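Local coordinates for 2OG-Fe dioxygenase family protein (Methylibium petroleiphilum, PDB 3PL0) that probably acts as an iron-dependent dioxygenase of the 2-oxoglutarate type, built on a cupin (double-stranded beta-helix) fold, at residues A[140-145]-A[243-248]; A[73-78]-A[123-128]; A[170-175]-A[211-216]; A[187-192]-A[220-225]. All coordinates share one frame; numbering follows the deposited sequence.

Contact 1 (A[140-145]-A[243-248]); sequences GRWYIE and LTYRSG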
loop_
_atom_site.group_PDB
_atom_site.type_symbol
_atom_site.label_atom_id
_atom_site.label_comp_id
_atom_site.label_asym_id
_atom_site.label_seq_id
_atom_site.Cartn_x
_atom_site.Cartn_y
_atom_site.Cartn_z
ATOM N N GLY A 140 21.918 -3.871 2.337
ATOM C CA GLY A 140 20.909 -4.898 2.582
ATOM C C GLY A 140 19.817 -4.539 3.592
ATOM O O GLY A 140 19.321 -5.429 4.285
ATOM N N ARG A 141 19.434 -3.255 3.675
ATOM C CA ARG A 141 18.381 -2.806 4.599
ATOM C C ARG A 141 17.261 -2.102 3.863
ATOM O O ARG A 141 17.509 -1.214 3.069
ATOM C CB ARG A 141 18.894 -1.808 5.650
ATOM C CG ARG A 141 19.958 -2.304 6.602
ATOM C CD ARG A 141 20.266 -1.221 7.610
ATOM N NE ARG A 141 21.438 -1.517 8.431
ATOM C CZ ARG A 141 21.435 -2.259 9.544
ATOM N NH1 ARG A 141 20.308 -2.817 9.999
ATOM N NH2 ARG A 141 22.581 -2.450 10.206
ATOM N N TRP A 142 16.029 -2.481 4.143
ATOM C CA TRP A 142 14.878 -1.706 3.742
ATOM C C TRP A 142 14.312 -0.903 4.915
ATOM O O TRP A 142 14.169 -1.406 6.030
ATOM C CB TRP A 142 13.727 -2.624 3.234
ATOM C CG TRP A 142 13.915 -3.284 1.879
ATOM C CD1 TRP A 142 13.880 -4.620 1.606
ATOM C CD2 TRP A 142 14.102 -2.628 0.636
ATOM N NE1 TRP A 142 14.045 -4.836 0.263
ATOM C CE2 TRP A 142 14.208 -3.625 -0.353
ATOM C CE3 TRP A 142 14.232 -1.288 0.265
ATOM C CZ2 TRP A 142 14.380 -3.320 -1.710
ATOM C CZ3 TRP A 142 14.409 -0.987 -1.075
ATOM C CH2 TRP A 142 14.483 -1.997 -2.040
ATOM N N TYR A 143 13.940 0.330 4.625
ATOM C CA TYR A 143 13.190 1.175 5.520
ATOM C C TYR A 143 11.757 1.178 5.028
ATOM O O TYR A 143 11.467 1.637 3.902
ATOM C CB TYR A 143 13.759 2.586 5.521
ATOM C CG TYR A 143 15.199 2.569 5.974
ATOM C CD1 TYR A 143 16.216 2.274 5.090
ATOM C CD2 TYR A 143 15.532 2.760 7.323
ATOM C CE1 TYR A 143 17.569 2.215 5.531
ATOM C CE2 TYR A 143 16.831 2.715 7.755
ATOM C CZ TYR A 143 17.846 2.431 6.856
ATOM O OH TYR A 143 19.141 2.380 7.277
ATOM N N ILE A 144 10.888 0.629 5.868
ATOM C CA ILE A 144 9.495 0.273 5.528
ATOM C C ILE A 144 8.547 1.158 6.327
ATOM O O ILE A 144 8.633 1.224 7.570
ATOM C CB ILE A 144 9.196 -1.223 5.899
ATOM C CG1 ILE A 144 10.208 -2.148 5.211
ATOM C CG2 ILE A 144 7.735 -1.611 5.605
ATOM C CD1 ILE A 144 10.084 -3.612 5.605
ATOM N N GLU A 145 7.612 1.791 5.643
ATOM C CA GLU A 145 6.475 2.418 6.324
ATOM C C GLU A 145 5.181 1.644 6.011
ATOM O O GLU A 145 5.014 1.146 4.903
ATOM C CB GLU A 145 6.339 3.880 5.920
ATOM C CG GLU A 145 7.611 4.717 6.171
ATOM C CD GLU A 145 7.425 6.239 6.047
ATOM O OE1 GLU A 145 6.458 6.792 6.631
ATOM O OE2 GLU A 145 8.292 6.890 5.402
ATOM N N LEU A 243 2.301 -0.369 1.919
ATOM C CA LEU A 243 3.634 -0.616 2.481
ATOM C C LEU A 243 4.644 -0.000 1.532
ATOM O O LEU A 243 4.582 -0.234 0.301
ATOM C CB LEU A 243 3.907 -2.121 2.647
ATOM C CG LEU A 243 2.977 -2.977 3.536
ATOM C CD1 LEU A 243 3.248 -4.508 3.406
ATOM C CD2 LEU A 243 3.052 -2.533 4.982
ATOM N N THR A 244 5.556 0.816 2.047
ATOM C CA THR A 244 6.560 1.372 1.205
ATOM C C THR A 244 7.924 0.859 1.643
ATOM O O THR A 244 8.205 0.720 2.844
ATOM C CB THR A 244 6.540 2.905 1.210
ATOM O OG1 THR A 244 6.856 3.381 2.512
ATOM C CG2 THR A 244 5.191 3.426 0.781
ATOM N N TYR A 245 8.770 0.597 0.660
ATOM C CA TYR A 245 10.121 0.145 0.902
ATOM C C TYR A 245 11.098 1.131 0.273
ATOM O O TYR A 245 10.992 1.469 -0.931
ATOM C CB TYR A 245 10.326 -1.250 0.288
ATOM C CG TYR A 245 9.539 -2.346 0.970
ATOM C CD1 TYR A 245 8.145 -2.391 0.865
ATOM C CD2 TYR A 245 10.182 -3.331 1.713
ATOM C CE1 TYR A 245 7.415 -3.374 1.498
ATOM C CE2 TYR A 245 9.474 -4.333 2.341
ATOM C CZ TYR A 245 8.078 -4.342 2.249
ATOM O OH TYR A 245 7.385 -5.342 2.877
ATOM N N ARG A 246 12.080 1.556 1.066
ATOM C CA ARG A 246 13.051 2.538 0.602
ATOM C C ARG A 246 14.467 2.179 1.061
ATOM O O ARG A 246 14.665 1.802 2.224
ATOM C CB ARG A 246 12.649 3.913 1.115
ATOM C CG ARG A 246 13.472 5.089 0.499
ATOM C CD ARG A 246 12.812 6.429 0.787
ATOM N NE ARG A 246 13.449 7.489 0.015
ATOM C CZ ARG A 246 14.574 8.103 0.377
ATOM N NH1 ARG A 246 15.188 7.774 1.501
ATOM N NH2 ARG A 246 15.097 9.036 -0.391
ATOM N N SER A 247 15.422 2.280 0.129
ATOM C CA SER A 247 16.850 2.129 0.394
ATOM C C SER A 247 17.412 3.391 1.010
ATOM O O SER A 247 16.937 4.463 0.698
ATOM C CB SER A 247 17.580 1.917 -0.930
ATOM O OG SER A 247 18.954 1.670 -0.695
ATOM N N GLY A 248 18.432 3.265 1.862
ATOM C CA GLY A 248 19.195 4.412 2.389
ATOM C C GLY A 248 18.620 4.961 3.690
ATOM O O GLY A 248 19.321 5.131 4.699
HETATM O O HOH W 1 19.305 0.558 2.948
HETATM O O HOH W 2 9.567 3.632 2.974
#
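Tyr-245 meets Trp-142 with its ring edge and Ile-144 with a ring face. The edge, led by CD2, points at the face of the indole in a T-shaped stack, with planes at 89° and Trp-142 CG 3.7 Å from Tyr-245 CD2. Its own CB sits over the six-membered part of the indole. Ile-144 lies alongside, pointing the same way: CG1 rests over the face of the Tyr-245 ring, 4.0 Å from the centroid, and CD1 reaches CE2. Ile-144 CG1 can lie there because it is anti to the carbonyl carbon (chi1 -56°). Both polar ends are tied to helix 118-134, Tyr-245 OH to Leu-124 O and Trp-142 NE1 to Gly-128 O. On the other face the Tyr-143 ring leans toward Gly-248, with the carbonyl O of Arg-246 at its edge, and Thr-244 OG1 shares a water with Tyr-143 O. Glu-145 OE1 is hydrogen-bonded to His-70 and His-90. Between the backbones, Tyr-143 with Arg-246 and Glu-145 with Thr-244 are hydrogen-bonded pairs; the N-H of Tyr-143 meets Arg-246 O at 2.9 Å and 167°. This is regular antiparallel pairing in the main sheet of a cupin fold, with its aromatic face packed on a helix.

Contact 2 (A[73-78]-A[123-128]); sequences FMQTLQ and LLVALG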
loop_
_atom_site.group_PDB
_atom_site.type_symbol
_atom_site.label_atom_id
_atom_site.label_comp_id
_atom_site.label_asym_id
_atom_site.label_seq_id
_atom_site.Cartn_x
_atom_site.Cartn_y
_atom_site.Cartn_z
ATOM N N PHE A 73 9.436 0.238 10.192
ATOM C CA PHE A 73 10.222 -0.919 10.436
ATOM C C PHE A 73 11.500 -0.825 9.641
ATOM O O PHE A 73 11.600 -0.029 8.699
ATOM C CB PHE A 73 9.448 -2.170 10.009
ATOM C CG PHE A 73 8.074 -2.251 10.588
ATOM C CD1 PHE A 73 7.019 -1.541 10.001
ATOM C CD2 PHE A 73 7.809 -3.020 11.707
ATOM C CE1 PHE A 73 5.747 -1.592 10.540
ATOM C CE2 PHE A 73 6.525 -3.072 12.252
ATOM C CZ PHE A 73 5.487 -2.347 11.655
HETATM N N MSE A 74 12.459 -1.651 10.054
HETATM C CA MSE A 74 13.670 -1.897 9.268
HETATM C C MSE A 74 13.846 -3.397 9.099
HETATM O O MSE A 74 13.757 -4.187 10.074
HETATM C CB MSE A 74 14.925 -1.262 9.894
HETATM C CG MSE A 74 16.173 -1.232 8.976
HETATM SE SE MSE A 74 17.635 -0.110 9.711
HETATM C CE MSE A 74 18.093 -1.269 11.234
ATOM N N GLN A 75 14.072 -3.774 7.851
ATOM C CA GLN A 75 14.300 -5.134 7.490
ATOM C C GLN A 75 15.742 -5.246 7.082
ATOM O O GLN A 75 16.209 -4.473 6.264
ATOM C CB GLN A 75 13.438 -5.539 6.322
ATOM C CG GLN A 75 13.667 -6.987 5.890
ATOM C CD GLN A 75 12.785 -7.420 4.732
ATOM O OE1 GLN A 75 12.215 -6.596 4.052
ATOM N NE2 GLN A 75 12.710 -8.736 4.486
ATOM N N THR A 76 16.434 -6.208 7.676
ATOM C CA THR A 76 17.758 -6.608 7.229
ATOM C C THR A 76 17.633 -7.907 6.437
ATOM O O THR A 76 16.959 -8.839 6.845
ATOM C CB THR A 76 18.712 -6.766 8.438
ATOM O OG1 THR A 76 18.605 -5.600 9.272
ATOM C CG2 THR A 76 20.182 -6.966 7.993
ATOM N N LEU A 77 18.270 -7.962 5.282
ATOM C CA LEU A 77 18.144 -9.119 4.407
ATOM C C LEU A 77 19.048 -10.319 4.705
ATOM O O LEU A 77 18.592 -11.458 4.567
ATOM C CB LEU A 77 18.343 -8.668 2.960
ATOM C CG LEU A 77 17.156 -7.809 2.511
ATOM C CD1 LEU A 77 17.532 -7.064 1.280
ATOM C CD2 LEU A 77 15.909 -8.693 2.274
ATOM N N GLN A 78 20.303 -10.079 5.069
ATOM C CA GLN A 78 21.238 -11.164 5.377
ATOM C C GLN A 78 22.113 -10.719 6.539
ATOM O O GLN A 78 22.886 -9.780 6.401
ATOM C CB GLN A 78 22.112 -11.541 4.166
ATOM C CG GLN A 78 21.370 -12.249 3.019
ATOM C CD GLN A 78 20.774 -13.595 3.411
ATOM O OE1 GLN A 78 20.795 -13.989 4.579
ATOM N NE2 GLN A 78 20.235 -14.306 2.428
ATOM N N LEU A 123 4.326 -11.150 5.812
ATOM C CA LEU A 123 3.996 -10.205 4.757
ATOM C C LEU A 123 5.167 -9.250 4.496
ATOM O O LEU A 123 5.692 -9.221 3.404
ATOM C CB LEU A 123 2.765 -9.388 5.128
ATOM C CG LEU A 123 2.242 -8.418 4.037
ATOM C CD1 LEU A 123 1.865 -9.194 2.700
ATOM C CD2 LEU A 123 1.098 -7.601 4.565
ATOM N N LEU A 124 5.560 -8.456 5.492
ATOM C CA LEU A 124 6.604 -7.470 5.250
ATOM C C LEU A 124 7.930 -8.082 4.789
ATOM O O LEU A 124 8.613 -7.512 3.952
ATOM C CB LEU A 124 6.849 -6.561 6.447
ATOM C CG LEU A 124 5.886 -5.399 6.629
ATOM C CD1 LEU A 124 4.378 -5.865 6.741
ATOM C CD2 LEU A 124 6.348 -4.573 7.873
ATOM N N VAL A 125 8.298 -9.223 5.353
ATOM C CA VAL A 125 9.567 -9.856 5.039
ATOM C C VAL A 125 9.591 -10.400 3.609
ATOM O O VAL A 125 10.553 -10.160 2.873
ATOM C CB VAL A 125 9.912 -10.963 6.066
ATOM C CG1 VAL A 125 11.074 -11.894 5.574
ATOM C CG2 VAL A 125 10.299 -10.320 7.413
ATOM N N ALA A 126 8.556 -11.133 3.227
ATOM C CA ALA A 126 8.498 -11.804 1.919
ATOM C C ALA A 126 8.553 -10.779 0.804
ATOM O O ALA A 126 9.268 -10.973 -0.202
ATOM C CB ALA A 126 7.213 -12.681 1.778
ATOM N N LEU A 127 7.837 -9.681 1.005
ATOM C CA LEU A 127 7.809 -8.608 0.011
ATOM C C LEU A 127 9.171 -7.893 -0.068
ATOM O O LEU A 127 9.648 -7.556 -1.153
ATOM C CB LEU A 127 6.686 -7.603 0.293
ATOM C CG LEU A 127 5.245 -8.126 0.196
ATOM C CD1 LEU A 127 4.348 -7.043 0.733
ATOM C CD2 LEU A 127 4.909 -8.496 -1.268
ATOM N N GLY A 128 9.804 -7.680 1.073
ATOM C CA GLY A 128 11.181 -7.128 1.096
ATOM C C GLY A 128 12.192 -8.004 0.376
ATOM O O GLY A 128 13.080 -7.494 -0.334
#
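Gln-75 reaches Val-125 with a fully extended side chain: CG is anti to the backbone N (chi1 179°) and chi2 is also 179°, which carries the amide straight from strand 65-77 to the helix. This is strand-on-helix packing in the cupin fold, where helix 118-134 lies against the main sheet; the axes of 73-77 and 123-128 pass 9.5 Å apart at 50°. Gln-75 NE2 gives its hydrogen to Val-125 O over 3.0 Å, arriving in the carbonyl plane on a lone pair, and Val-125 CG1 packs beside the same nitrogen. At the strand's start the contact turns apolar. Leu-124 crosses Phe-73 at about a right angle and lays CD2 over one face of the ring, 4.0 Å from the centroid and set off toward the CD1 rim. Trp-120 also meets this ring. Leu-77 CD2 comes in more distantly at the far end, near Gly-128 O. Gly-128 has no side chain, and the Gln-75 amide fits tightly there: a CB on that residue would run into OE1. That oxygen is buried with no polar partner in the model, and its closest neighbour across the contact is Gly-128 CA, 3.2 Å from Gln-75 OE1.

Contact 3 (A[170-175]-A[211-216]); sequences VDFVAV and LLDDQQ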
loop_
_atom_site.group_PDB
_atom_site.type_symbol
_atom_site.label_atom_id
_atom_site.label_comp_id
_atom_site.label_asym_id
_atom_site.label_seq_id
_atom_site.Cartn_x
_atom_site.Cartn_y
_atom_site.Cartn_z
ATOM N N VAL A 170 9.711 6.391 -3.083
ATOM C CA VAL A 170 10.421 5.300 -2.442
ATOM C C VAL A 170 10.990 4.401 -3.539
ATOM O O VAL A 170 10.980 4.762 -4.701
ATOM C CB VAL A 170 9.470 4.530 -1.475
ATOM C CG1 VAL A 170 8.982 5.437 -0.320
ATOM C CG2 VAL A 170 8.243 3.932 -2.224
ATOM N N ASP A 171 11.435 3.208 -3.199
ATOM C CA ASP A 171 11.876 2.249 -4.207
ATOM C C ASP A 171 10.742 1.338 -4.715
ATOM O O ASP A 171 10.569 1.172 -5.926
ATOM C CB ASP A 171 12.998 1.394 -3.669
ATOM C CG ASP A 171 14.322 2.148 -3.651
ATOM O OD1 ASP A 171 15.030 2.083 -4.679
ATOM O OD2 ASP A 171 14.585 2.848 -2.658
ATOM N N PHE A 172 10.029 0.717 -3.791
ATOM C CA PHE A 172 8.921 -0.211 -4.098
ATOM C C PHE A 172 7.756 0.023 -3.169
ATOM O O PHE A 172 7.943 0.456 -2.008
ATOM C CB PHE A 172 9.359 -1.673 -3.991
ATOM C CG PHE A 172 10.436 -2.034 -4.943
ATOM C CD1 PHE A 172 10.139 -2.379 -6.238
ATOM C CD2 PHE A 172 11.774 -1.984 -4.554
ATOM C CE1 PHE A 172 11.133 -2.689 -7.127
ATOM C CE2 PHE A 172 12.767 -2.284 -5.439
ATOM C CZ PHE A 172 12.462 -2.639 -6.722
ATOM N N VAL A 173 6.549 -0.185 -3.723
ATOM C CA VAL A 173 5.316 -0.116 -2.975
ATOM C C VAL A 173 4.490 -1.380 -3.138
ATOM O O VAL A 173 4.454 -1.991 -4.240
ATOM C CB VAL A 173 4.503 1.103 -3.383
ATOM C CG1 VAL A 173 3.187 1.139 -2.583
ATOM C CG2 VAL A 173 5.335 2.396 -3.152
ATOM N N ALA A 174 3.857 -1.806 -2.041
ATOM C CA ALA A 174 2.817 -2.828 -2.105
ATOM C C ALA A 174 1.545 -2.227 -1.606
ATOM O O ALA A 174 1.496 -1.698 -0.495
ATOM C CB ALA A 174 3.149 -4.035 -1.246
ATOM N N VAL A 175 0.506 -2.306 -2.425
ATOM C CA VAL A 175 -0.855 -1.970 -1.999
ATOM C C VAL A 175 -1.623 -3.277 -1.778
ATOM O O VAL A 175 -1.883 -4.029 -2.730
ATOM C CB VAL A 175 -1.591 -1.152 -3.051
ATOM C CG1 VAL A 175 -3.028 -0.809 -2.549
ATOM C CG2 VAL A 175 -0.811 0.138 -3.392
ATOM N N LEU A 211 1.981 -4.987 -6.452
ATOM C CA LEU A 211 3.400 -4.671 -6.300
ATOM C C LEU A 211 3.785 -3.633 -7.339
ATOM O O LEU A 211 3.412 -3.780 -8.520
ATOM C CB LEU A 211 4.267 -5.924 -6.462
ATOM C CG LEU A 211 3.940 -7.091 -5.487
ATOM C CD1 LEU A 211 4.859 -8.299 -5.661
ATOM C CD2 LEU A 211 3.909 -6.608 -3.984
ATOM N N LEU A 212 4.485 -2.572 -6.915
ATOM C CA LEU A 212 4.875 -1.452 -7.788
ATOM C C LEU A 212 6.383 -1.132 -7.640
ATOM O O LEU A 212 6.914 -1.059 -6.544
ATOM C CB LEU A 212 4.115 -0.166 -7.403
ATOM C CG LEU A 212 2.585 -0.184 -7.418
ATOM C CD1 LEU A 212 2.019 1.027 -6.650
ATOM C CD2 LEU A 212 2.038 -0.202 -8.868
ATOM N N ASP A 213 7.059 -0.948 -8.759
ATOM C CA ASP A 213 8.396 -0.365 -8.776
ATOM C C ASP A 213 8.160 1.118 -8.883
ATOM O O ASP A 213 7.828 1.686 -9.956
ATOM C CB ASP A 213 9.181 -0.886 -9.956
ATOM C CG ASP A 213 10.562 -0.269 -10.075
ATOM O OD1 ASP A 213 10.881 0.752 -9.418
ATOM O OD2 ASP A 213 11.324 -0.822 -10.876
ATOM N N ASP A 214 8.342 1.765 -7.757
ATOM C CA ASP A 214 8.003 3.176 -7.629
ATOM C C ASP A 214 8.844 4.106 -8.501
ATOM O O ASP A 214 8.521 5.274 -8.649
ATOM C CB ASP A 214 8.130 3.598 -6.171
ATOM C CG ASP A 214 7.389 4.855 -5.879
ATOM O OD1 ASP A 214 6.146 4.888 -6.115
ATOM O OD2 ASP A 214 8.049 5.824 -5.449
ATOM N N GLN A 215 9.929 3.592 -9.066
ATOM C CA GLN A 215 10.751 4.382 -10.006
ATOM C C GLN A 215 10.331 4.184 -11.474
ATOM O O GLN A 215 10.867 4.826 -12.349
ATOM C CB GLN A 215 12.250 4.039 -9.814
ATOM C CG GLN A 215 12.764 4.428 -8.395
ATOM C CD GLN A 215 14.256 4.142 -8.184
ATOM O OE1 GLN A 215 14.958 3.671 -9.077
ATOM N NE2 GLN A 215 14.725 4.416 -6.990
ATOM N N GLN A 216 9.391 3.289 -11.743
ATOM C CA GLN A 216 9.031 2.959 -13.129
ATOM C C GLN A 216 7.568 3.164 -13.482
ATOM O O GLN A 216 7.233 3.271 -14.643
ATOM C CB GLN A 216 9.376 1.512 -13.376
ATOM C CG GLN A 216 10.874 1.276 -13.454
ATOM C CD GLN A 216 11.496 2.020 -14.617
ATOM O OE1 GLN A 216 10.990 1.958 -15.739
ATOM N NE2 GLN A 216 12.582 2.747 -14.354
#
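Val-173 and Leu-212 form the hydrogen-bonded pair at the middle of this contact, an antiparallel pairing in the main sheet of the cupin fold. Their backbones bond both ways, and Leu-212 N lies 2.7 Å from Val-173 O. The packing is closest on the sheet face of Phe-172, Ala-174, Leu-211 and Asp-213: Leu-211 CD2 meets Ala-174 CB at 3.8 Å, and the Phe-172 ring, stacked on Phe-131, lays CE1 against the Asp-213 carboxylate, their planes 41° apart. Past this pairing the chain is held by polar atoms. A classic beta bulge, Asp-171 and Phe-172 facing Tyr-245, lies where the strand begins, and Asp-213 OD1 takes the N-H of Gln-215 in an Asx turn while OD2 bridges to Arg-135. Asp-214 N donates to Asp-171 O, its OD2 receives Val-170 N from above the carboxylate plane, and OD1 takes Asp-168 N. An alanine here is likely to leave the N-H groups of Val-170 and Asp-168 without their acceptors and the 168-170 loop less firmly fixed. The solvent side is looser: exposed Gln-215 lays its extended chain alongside Asp-171. Asp-171 OD2 takes Ser-247 N, whereas Gln-215 NE2 comes only to 3.3 Å from Asp-171 OD1, at an angle too poor for a hydrogen bond.

Contact 4 (A[187-192]-A[220-225]); sequences ETRVFD and ESTPLL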
loop_
_atom_site.group_PDB
_atom_site.type_symbol
_atom_site.label_atom_id
_atom_site.label_comp_id
_atom_site.label_asym_id
_atom_site.label_seq_id
_atom_site.Cartn_x
_atom_site.Cartn_y
_atom_site.Cartn_z
ATOM N N GLU A 187 -11.392 1.975 -8.501
ATOM C CA GLU A 187 -10.675 1.242 -9.503
ATOM C C GLU A 187 -9.244 1.716 -9.464
ATOM O O GLU A 187 -9.000 2.908 -9.407
ATOM C CB GLU A 187 -11.270 1.602 -10.856
ATOM C CG GLU A 187 -10.595 0.979 -12.011
ATOM C CD GLU A 187 -11.278 1.381 -13.300
ATOM O OE1 GLU A 187 -11.127 2.564 -13.732
ATOM O OE2 GLU A 187 -11.972 0.485 -13.854
ATOM N N THR A 188 -8.295 0.804 -9.515
ATOM C CA THR A 188 -6.870 1.153 -9.562
ATOM C C THR A 188 -6.475 1.409 -11.000
ATOM O O THR A 188 -6.922 0.696 -11.908
ATOM C CB THR A 188 -5.994 -0.018 -9.074
ATOM O OG1 THR A 188 -6.439 -0.408 -7.772
ATOM C CG2 THR A 188 -4.482 0.357 -9.030
ATOM N N ARG A 189 -5.625 2.396 -11.208
ATOM C CA ARG A 189 -4.877 2.506 -12.469
ATOM C C ARG A 189 -3.368 2.552 -12.228
ATOM O O ARG A 189 -2.904 3.218 -11.282
ATOM C CB ARG A 189 -5.280 3.769 -13.199
ATOM C CG ARG A 189 -6.631 3.702 -13.851
ATOM C CD ARG A 189 -7.740 4.193 -12.975
ATOM N NE ARG A 189 -8.984 4.417 -13.709
ATOM C CZ ARG A 189 -9.273 5.554 -14.326
ATOM N NH1 ARG A 189 -8.425 6.572 -14.280
ATOM N NH2 ARG A 189 -10.415 5.704 -14.965
ATOM N N VAL A 190 -2.614 1.860 -13.094
ATOM C CA VAL A 190 -1.149 1.871 -13.082
ATOM C C VAL A 190 -0.689 2.305 -14.467
ATOM O O VAL A 190 -1.233 1.816 -15.466
ATOM C CB VAL A 190 -0.612 0.504 -12.734
ATOM C CG1 VAL A 190 0.958 0.541 -12.682
ATOM C CG2 VAL A 190 -1.158 0.103 -11.384
ATOM N N PHE A 191 0.227 3.283 -14.529
ATOM C CA PHE A 191 0.758 3.732 -15.792
ATOM C C PHE A 191 2.273 3.613 -15.810
ATOM O O PHE A 191 2.925 3.899 -14.823
ATOM C CB PHE A 191 0.415 5.204 -16.010
ATOM C CG PHE A 191 -1.045 5.498 -16.009
ATOM C CD1 PHE A 191 -1.771 5.442 -17.179
ATOM C CD2 PHE A 191 -1.675 5.877 -14.838
ATOM C CE1 PHE A 191 -3.135 5.726 -17.192
ATOM C CE2 PHE A 191 -3.049 6.159 -14.818
ATOM C CZ PHE A 191 -3.780 6.084 -16.008
ATOM N N ASP A 192 2.818 3.269 -16.954
ATOM C CA ASP A 192 4.235 3.464 -17.249
ATOM C C ASP A 192 4.642 4.915 -16.972
ATOM O O ASP A 192 4.004 5.826 -17.439
ATOM C CB ASP A 192 4.461 3.220 -18.740
ATOM C CG ASP A 192 5.949 3.178 -19.119
ATOM O OD1 ASP A 192 6.792 3.467 -18.260
ATOM O OD2 ASP A 192 6.253 2.877 -20.289
ATOM N N GLU A 220 -2.867 5.342 -9.083
ATOM C CA GLU A 220 -3.968 6.154 -8.561
ATOM C C GLU A 220 -5.103 5.225 -8.331
ATOM O O GLU A 220 -5.064 4.061 -8.758
ATOM C CB GLU A 220 -4.356 7.279 -9.557
ATOM C CG GLU A 220 -4.963 6.754 -10.863
ATOM C CD GLU A 220 -5.323 7.809 -11.854
ATOM O OE1 GLU A 220 -4.670 8.872 -11.899
ATOM O OE2 GLU A 220 -6.207 7.516 -12.683
ATOM N N SER A 221 -6.153 5.700 -7.666
ATOM C CA SER A 221 -7.387 4.956 -7.685
ATOM C C SER A 221 -8.531 5.918 -7.790
ATOM O O SER A 221 -8.453 7.035 -7.285
ATOM C CB SER A 221 -7.552 4.053 -6.481
ATOM O OG SER A 221 -7.655 4.814 -5.335
ATOM N N THR A 222 -9.612 5.470 -8.413
ATOM C CA THR A 222 -10.755 6.324 -8.622
ATOM C C THR A 222 -11.597 6.488 -7.363
ATOM O O THR A 222 -11.596 5.635 -6.505
ATOM C CB THR A 222 -11.618 5.802 -9.742
ATOM O OG1 THR A 222 -12.224 4.577 -9.336
ATOM C CG2 THR A 222 -10.736 5.644 -11.034
ATOM N N PRO A 223 -12.333 7.588 -7.265
ATOM C CA PRO A 223 -13.157 7.813 -6.063
ATOM C C PRO A 223 -14.197 6.702 -5.819
ATOM O O PRO A 223 -14.658 6.016 -6.761
ATOM C CB PRO A 223 -13.879 9.143 -6.368
ATOM C CG PRO A 223 -13.122 9.766 -7.440
ATOM C CD PRO A 223 -12.469 8.676 -8.249
ATOM N N LEU A 224 -14.548 6.516 -4.559
ATOM C CA LEU A 224 -15.617 5.600 -4.170
ATOM C C LEU A 224 -16.957 6.262 -4.423
ATOM O O LEU A 224 -17.052 7.458 -4.423
ATOM C CB LEU A 224 -15.516 5.179 -2.696
ATOM C CG LEU A 224 -14.173 4.650 -2.229
ATOM C CD1 LEU A 224 -14.263 4.383 -0.743
ATOM C CD2 LEU A 224 -13.809 3.420 -3.018
ATOM N N LEU A 225 -17.969 5.453 -4.718
ATOM C CA LEU A 225 -19.339 5.925 -4.832
ATOM C C LEU A 225 -20.164 4.902 -4.110
ATOM O O LEU A 225 -20.037 3.681 -4.364
ATOM C CB LEU A 225 -19.761 6.066 -6.281
ATOM C CG LEU A 225 -18.933 7.080 -7.122
ATOM C CD1 LEU A 225 -18.821 6.590 -8.556
ATOM C CD2 LEU A 225 -19.506 8.544 -7.029
#
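Arg-189 and Glu-220 face each other as a hydrogen-bonded antiparallel pair and are joined twice over, by backbone and by side chain. Arg-189 N donates to Glu-220 O at 3.0 Å, and Glu-220 N returns a bond to Arg-189 O. On the side-chain face, NH1 of Arg-189 meets Glu-220 OE2 at 2.9 Å, a salt bridge whose guanidinium and carboxylate lie nearly coplanar, 19° apart. A bend at chi2 (92°) turns the arginine chain along the strand, and this sets NE against Glu-187 OE1, 2.8 Å away and almost straight at 169°; NH2 adds only a weak bond to the same oxygen. Glu-187 OE2 is taken in turn by Arg-200 of the next strand. One face of the guanidinium is covered by the methyl of Thr-222, with CG2 3.4 Å from NE of Arg-189. The hydroxyl of Thr-222 is used as well: OG1 accepts from Glu-187 N at 2.9 Å, while Thr-222 N donates to Glu-187 O, so two bonds join this pair, one of them through the threonine hydroxyl. A leucine in place of Arg-189 would probably leave Glu-187 and Glu-220 without the positive charge they share, and Thr-222 CG2 without the flat group it packs on. A salt-bridge network of this kind, within and across strands, is typical of the solvent-facing side of an antiparallel sheet, here 198-201, 183-192 and 217-226 of the cupin fold.

In the fold
Contacts 2 and 3 are buried, contact 1 is partly buried and contact 4 lies at the surface. Contacts 1 and 3 are both strand pairings in the main sheet and meet at strand 237-246, which bonds to 141-152 on one side and to 172-181 on the other. Contact 2 docks helix 118-134 on that same sheet: its Leu-127 packs on Ala-174 and Leu-211 of contact 3. Contact 4 belongs to the smaller sheet, its centre about 24 Å from that of contact 1, yet it touches contact 3 through Val-190 and Leu-212. Chemistry follows place: aromatic and aliphatic packing dominates near the helix, buried carboxylates fix the loops of contact 3, and charge pairs mark contact 4.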